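Local coordinates for cobalamin biosynthesis protein CobN (Mycobacterium tuberculosis, PDB 7C6O) that probably serves as the large catalytic subunit of cobaltochelatase, the enzyme that inserts cobalt into the corrin ring during cobalamin biosynthesis, at residues 62-67 / 334-339. Residues are numbered along the deposited sequence; the frame is centred on the assembly and turned at random. Where two conformers were deposited one is given.
Sequences YRWANP and DGLISY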
loop_
_atom_site.group_PDB
_atom_site.type_symbol
_atom_site.label_atom_id
_atom_site.label_comp_id
_atom_site.label_asym_id
_atom_site.label_seq_id
_atom_site.Cartn_x
_atom_site.Cartn_y
_atom_site.Cartn_z
ATOM N N TYR A 62 21.032 -25.853 -37.533
ATOM C CA TYR A 62 21.816 -25.794 -36.312
ATOM C C TYR A 62 21.337 -26.842 -35.318
ATOM O O TYR A 62 20.142 -27.148 -35.248
ATOM C CB TYR A 62 21.693 -24.423 -35.633
ATOM C CG TYR A 62 22.603 -23.314 -36.114
ATOM C CD1 TYR A 62 23.948 -23.289 -35.764
ATOM C CD2 TYR A 62 22.100 -22.247 -36.850
ATOM C CE1 TYR A 62 24.776 -22.258 -36.174
ATOM C CE2 TYR A 62 22.919 -21.210 -37.263
ATOM C CZ TYR A 62 24.256 -21.220 -36.921
ATOM O OH TYR A 62 25.074 -20.188 -37.328
ATOM N N ARG A 63 22.280 -27.406 -34.573
ATOM C CA ARG A 63 22.008 -28.031 -33.289
ATOM C C ARG A 63 22.573 -27.126 -32.203
ATOM O O ARG A 63 23.579 -26.442 -32.412
ATOM C CB ARG A 63 22.633 -29.425 -33.183
ATOM C CG ARG A 63 22.269 -30.379 -34.303
ATOM C CD ARG A 63 20.804 -30.773 -34.276
ATOM N NE ARG A 63 20.486 -31.673 -35.380
ATOM C CZ ARG A 63 20.138 -31.265 -36.596
ATOM N NH1 ARG A 63 20.054 -29.969 -36.863
ATOM N NH2 ARG A 63 19.872 -32.152 -37.544
ATOM N N TRP A 64 21.921 -27.109 -31.044
ATOM C CA TRP A 64 22.350 -26.198 -29.993
ATOM C C TRP A 64 22.248 -26.852 -28.626
ATOM O O TRP A 64 21.411 -27.728 -28.392
ATOM C CB TRP A 64 21.529 -24.906 -30.000
ATOM C CG TRP A 64 20.058 -25.142 -30.028
ATOM C CD1 TRP A 64 19.254 -25.437 -28.966
ATOM C CD2 TRP A 64 19.208 -25.100 -31.179
ATOM N NE1 TRP A 64 17.955 -25.582 -29.385
ATOM C CE2 TRP A 64 17.899 -25.381 -30.740
ATOM C CE3 TRP A 64 19.426 -24.852 -32.537
ATOM C CZ2 TRP A 64 16.812 -25.422 -31.611
ATOM C CZ3 TRP A 64 18.346 -24.893 -33.401
ATOM C CH2 TRP A 64 17.056 -25.176 -32.934
ATOM N N ALA A 65 23.114 -26.400 -27.723
ATOM C CA ALA A 65 23.084 -26.818 -26.330
ATOM C C ALA A 65 23.909 -25.832 -25.521
ATOM O O ALA A 65 24.862 -25.234 -26.030
ATOM C CB ALA A 65 23.623 -28.240 -26.149
ATOM N N ASN A 66 23.526 -25.666 -24.258
ATOM C CA ASN A 66 24.280 -24.831 -23.336
ATOM C C ASN A 66 25.268 -25.699 -22.571
ATOM O O ASN A 66 24.845 -26.634 -21.879
ATOM C CB ASN A 66 23.346 -24.122 -22.371
ATOM C CG ASN A 66 24.037 -23.022 -21.592
ATOM O OD1 ASN A 66 25.157 -23.196 -21.111
ATOM N ND2 ASN A 66 23.373 -21.878 -21.468
ATOM N N PRO A 67 26.576 -25.439 -22.665
ATOM C CA PRO A 67 27.552 -26.295 -21.969
ATOM C C PRO A 67 27.347 -26.377 -20.466
ATOM O O PRO A 67 27.790 -27.356 -19.853
ATOM C CB PRO A 67 28.899 -25.641 -22.311
ATOM C CG PRO A 67 28.648 -24.889 -23.570
ATOM C CD PRO A 67 27.231 -24.408 -23.487
ATOM N N ASP A 334 14.933 -27.705 -24.495
ATOM C CA ASP A 334 16.331 -27.293 -24.513
ATOM C C ASP A 334 16.675 -26.293 -23.416
ATOM O O ASP A 334 17.802 -25.784 -23.397
ATOM C CB ASP A 334 16.679 -26.689 -25.875
ATOM C CG ASP A 334 15.891 -27.312 -27.007
ATOM O OD1 ASP A 334 15.950 -28.550 -27.165
ATOM O OD2 ASP A 334 15.201 -26.563 -27.731
ATOM N N GLY A 335 15.743 -25.999 -22.512
ATOM C CA GLY A 335 15.959 -24.929 -21.562
ATOM C C GLY A 335 15.907 -23.550 -22.173
ATOM O O GLY A 335 16.352 -22.585 -21.546
ATOM N N LEU A 336 15.380 -23.431 -23.391
ATOM C CA LEU A 336 15.286 -22.150 -24.076
ATOM C C LEU A 336 13.976 -21.466 -23.709
ATOM O O LEU A 336 12.914 -22.097 -23.707
ATOM C CB LEU A 336 15.389 -22.333 -25.591
ATOM C CG LEU A 336 16.695 -22.947 -26.104
ATOM C CD1 LEU A 336 16.809 -22.782 -27.610
ATOM C CD2 LEU A 336 17.898 -22.339 -25.399
ATOM N N ILE A 337 14.058 -20.177 -23.411
ATOM C CA ILE A 337 12.943 -19.399 -22.889
ATOM C C ILE A 337 12.276 -18.645 -24.028
ATOM O O ILE A 337 12.951 -18.115 -24.922
ATOM C CB ILE A 337 13.429 -18.429 -21.795
ATOM C CG1 ILE A 337 14.097 -19.203 -20.658
ATOM C CG2 ILE A 337 12.281 -17.577 -21.277
ATOM C CD1 ILE A 337 14.906 -18.329 -19.724
ATOM N N SER A 338 10.948 -18.596 -23.998
ATOM C CA SER A 338 10.175 -17.774 -24.913
ATOM C C SER A 338 9.022 -17.144 -24.147
ATOM O O SER A 338 8.467 -17.749 -23.227
ATOM C CB SER A 338 9.644 -18.590 -26.098
ATOM O OG SER A 338 8.832 -17.793 -26.939
ATOM N N TYR A 339 8.677 -15.917 -24.520
ATOM C CA TYR A 339 7.551 -15.213 -23.920
ATOM C C TYR A 339 6.352 -15.318 -24.853
ATOM O O TYR A 339 6.411 -14.872 -26.003
ATOM C CB TYR A 339 7.907 -13.756 -23.628
ATOM C CG TYR A 339 8.759 -13.602 -22.386
ATOM C CD1 TYR A 339 10.146 -13.635 -22.460
ATOM C CD2 TYR A 339 8.173 -13.443 -21.135
ATOM C CE1 TYR A 339 10.925 -13.503 -21.327
ATOM C CE2 TYR A 339 8.943 -13.310 -19.996
ATOM C CZ TYR A 339 10.319 -13.341 -20.097
ATOM O OH TYR A 339 11.089 -13.208 -18.962
#
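Trp64 reaches from an edge strand of a four-stranded parallel sheet to Asp334 and Leu336 in the beta-hairpin turn that links antiparallel strands 321-331 and 337-341. The contact thus joins the edges of two separate sheets: strand 62-65 flanks strand 42-46 at one edge of the N-terminal sheet, and strand 337-341 ends a mixed one of seven strands. The contact lies toward the periphery, its centre about 40 Å from the centre of the chain. The two segments bury 117 Å² between them, nearly all of it from Trp64, Asp334 and Leu336, too little for an extensive interface, and no backbone pairing connects the two strands.

The tighter part lies around the pyrrole side of the indole. Leu336 CD1 is 3.5 Å from Trp64 NE1 and 3.9 Å from Trp64 CD1, an oblique approach. With chi1 at 50°, Trp64 CG is flanked by both the N and the C of its own backbone, a torsion that directs the indole at the hairpin loop. Helix 49-58 adds to the packing: Leu52 and Arg56 touch the indole, and Arg56 also touches Leu336, which is buried.

The looser side belongs to Asp334, which is partly exposed and poorly ordered. Its carboxylate meets the indole edge; in the deposited model the two planes are 84° apart, though the high B limits how far that angle can be trusted. Asp332 brings a like charge close to OD2, which may make the position less settled. Asp332 OD1 also accepts a hydrogen bond from Leu336 N, within the same loop. Across the contact, the polar link is a weak hydrogen bond, long but nearly straight as modelled: Trp64 NE1 donates to Asp334 OD2 at 3.4 Å with an N-H...O angle of 170°.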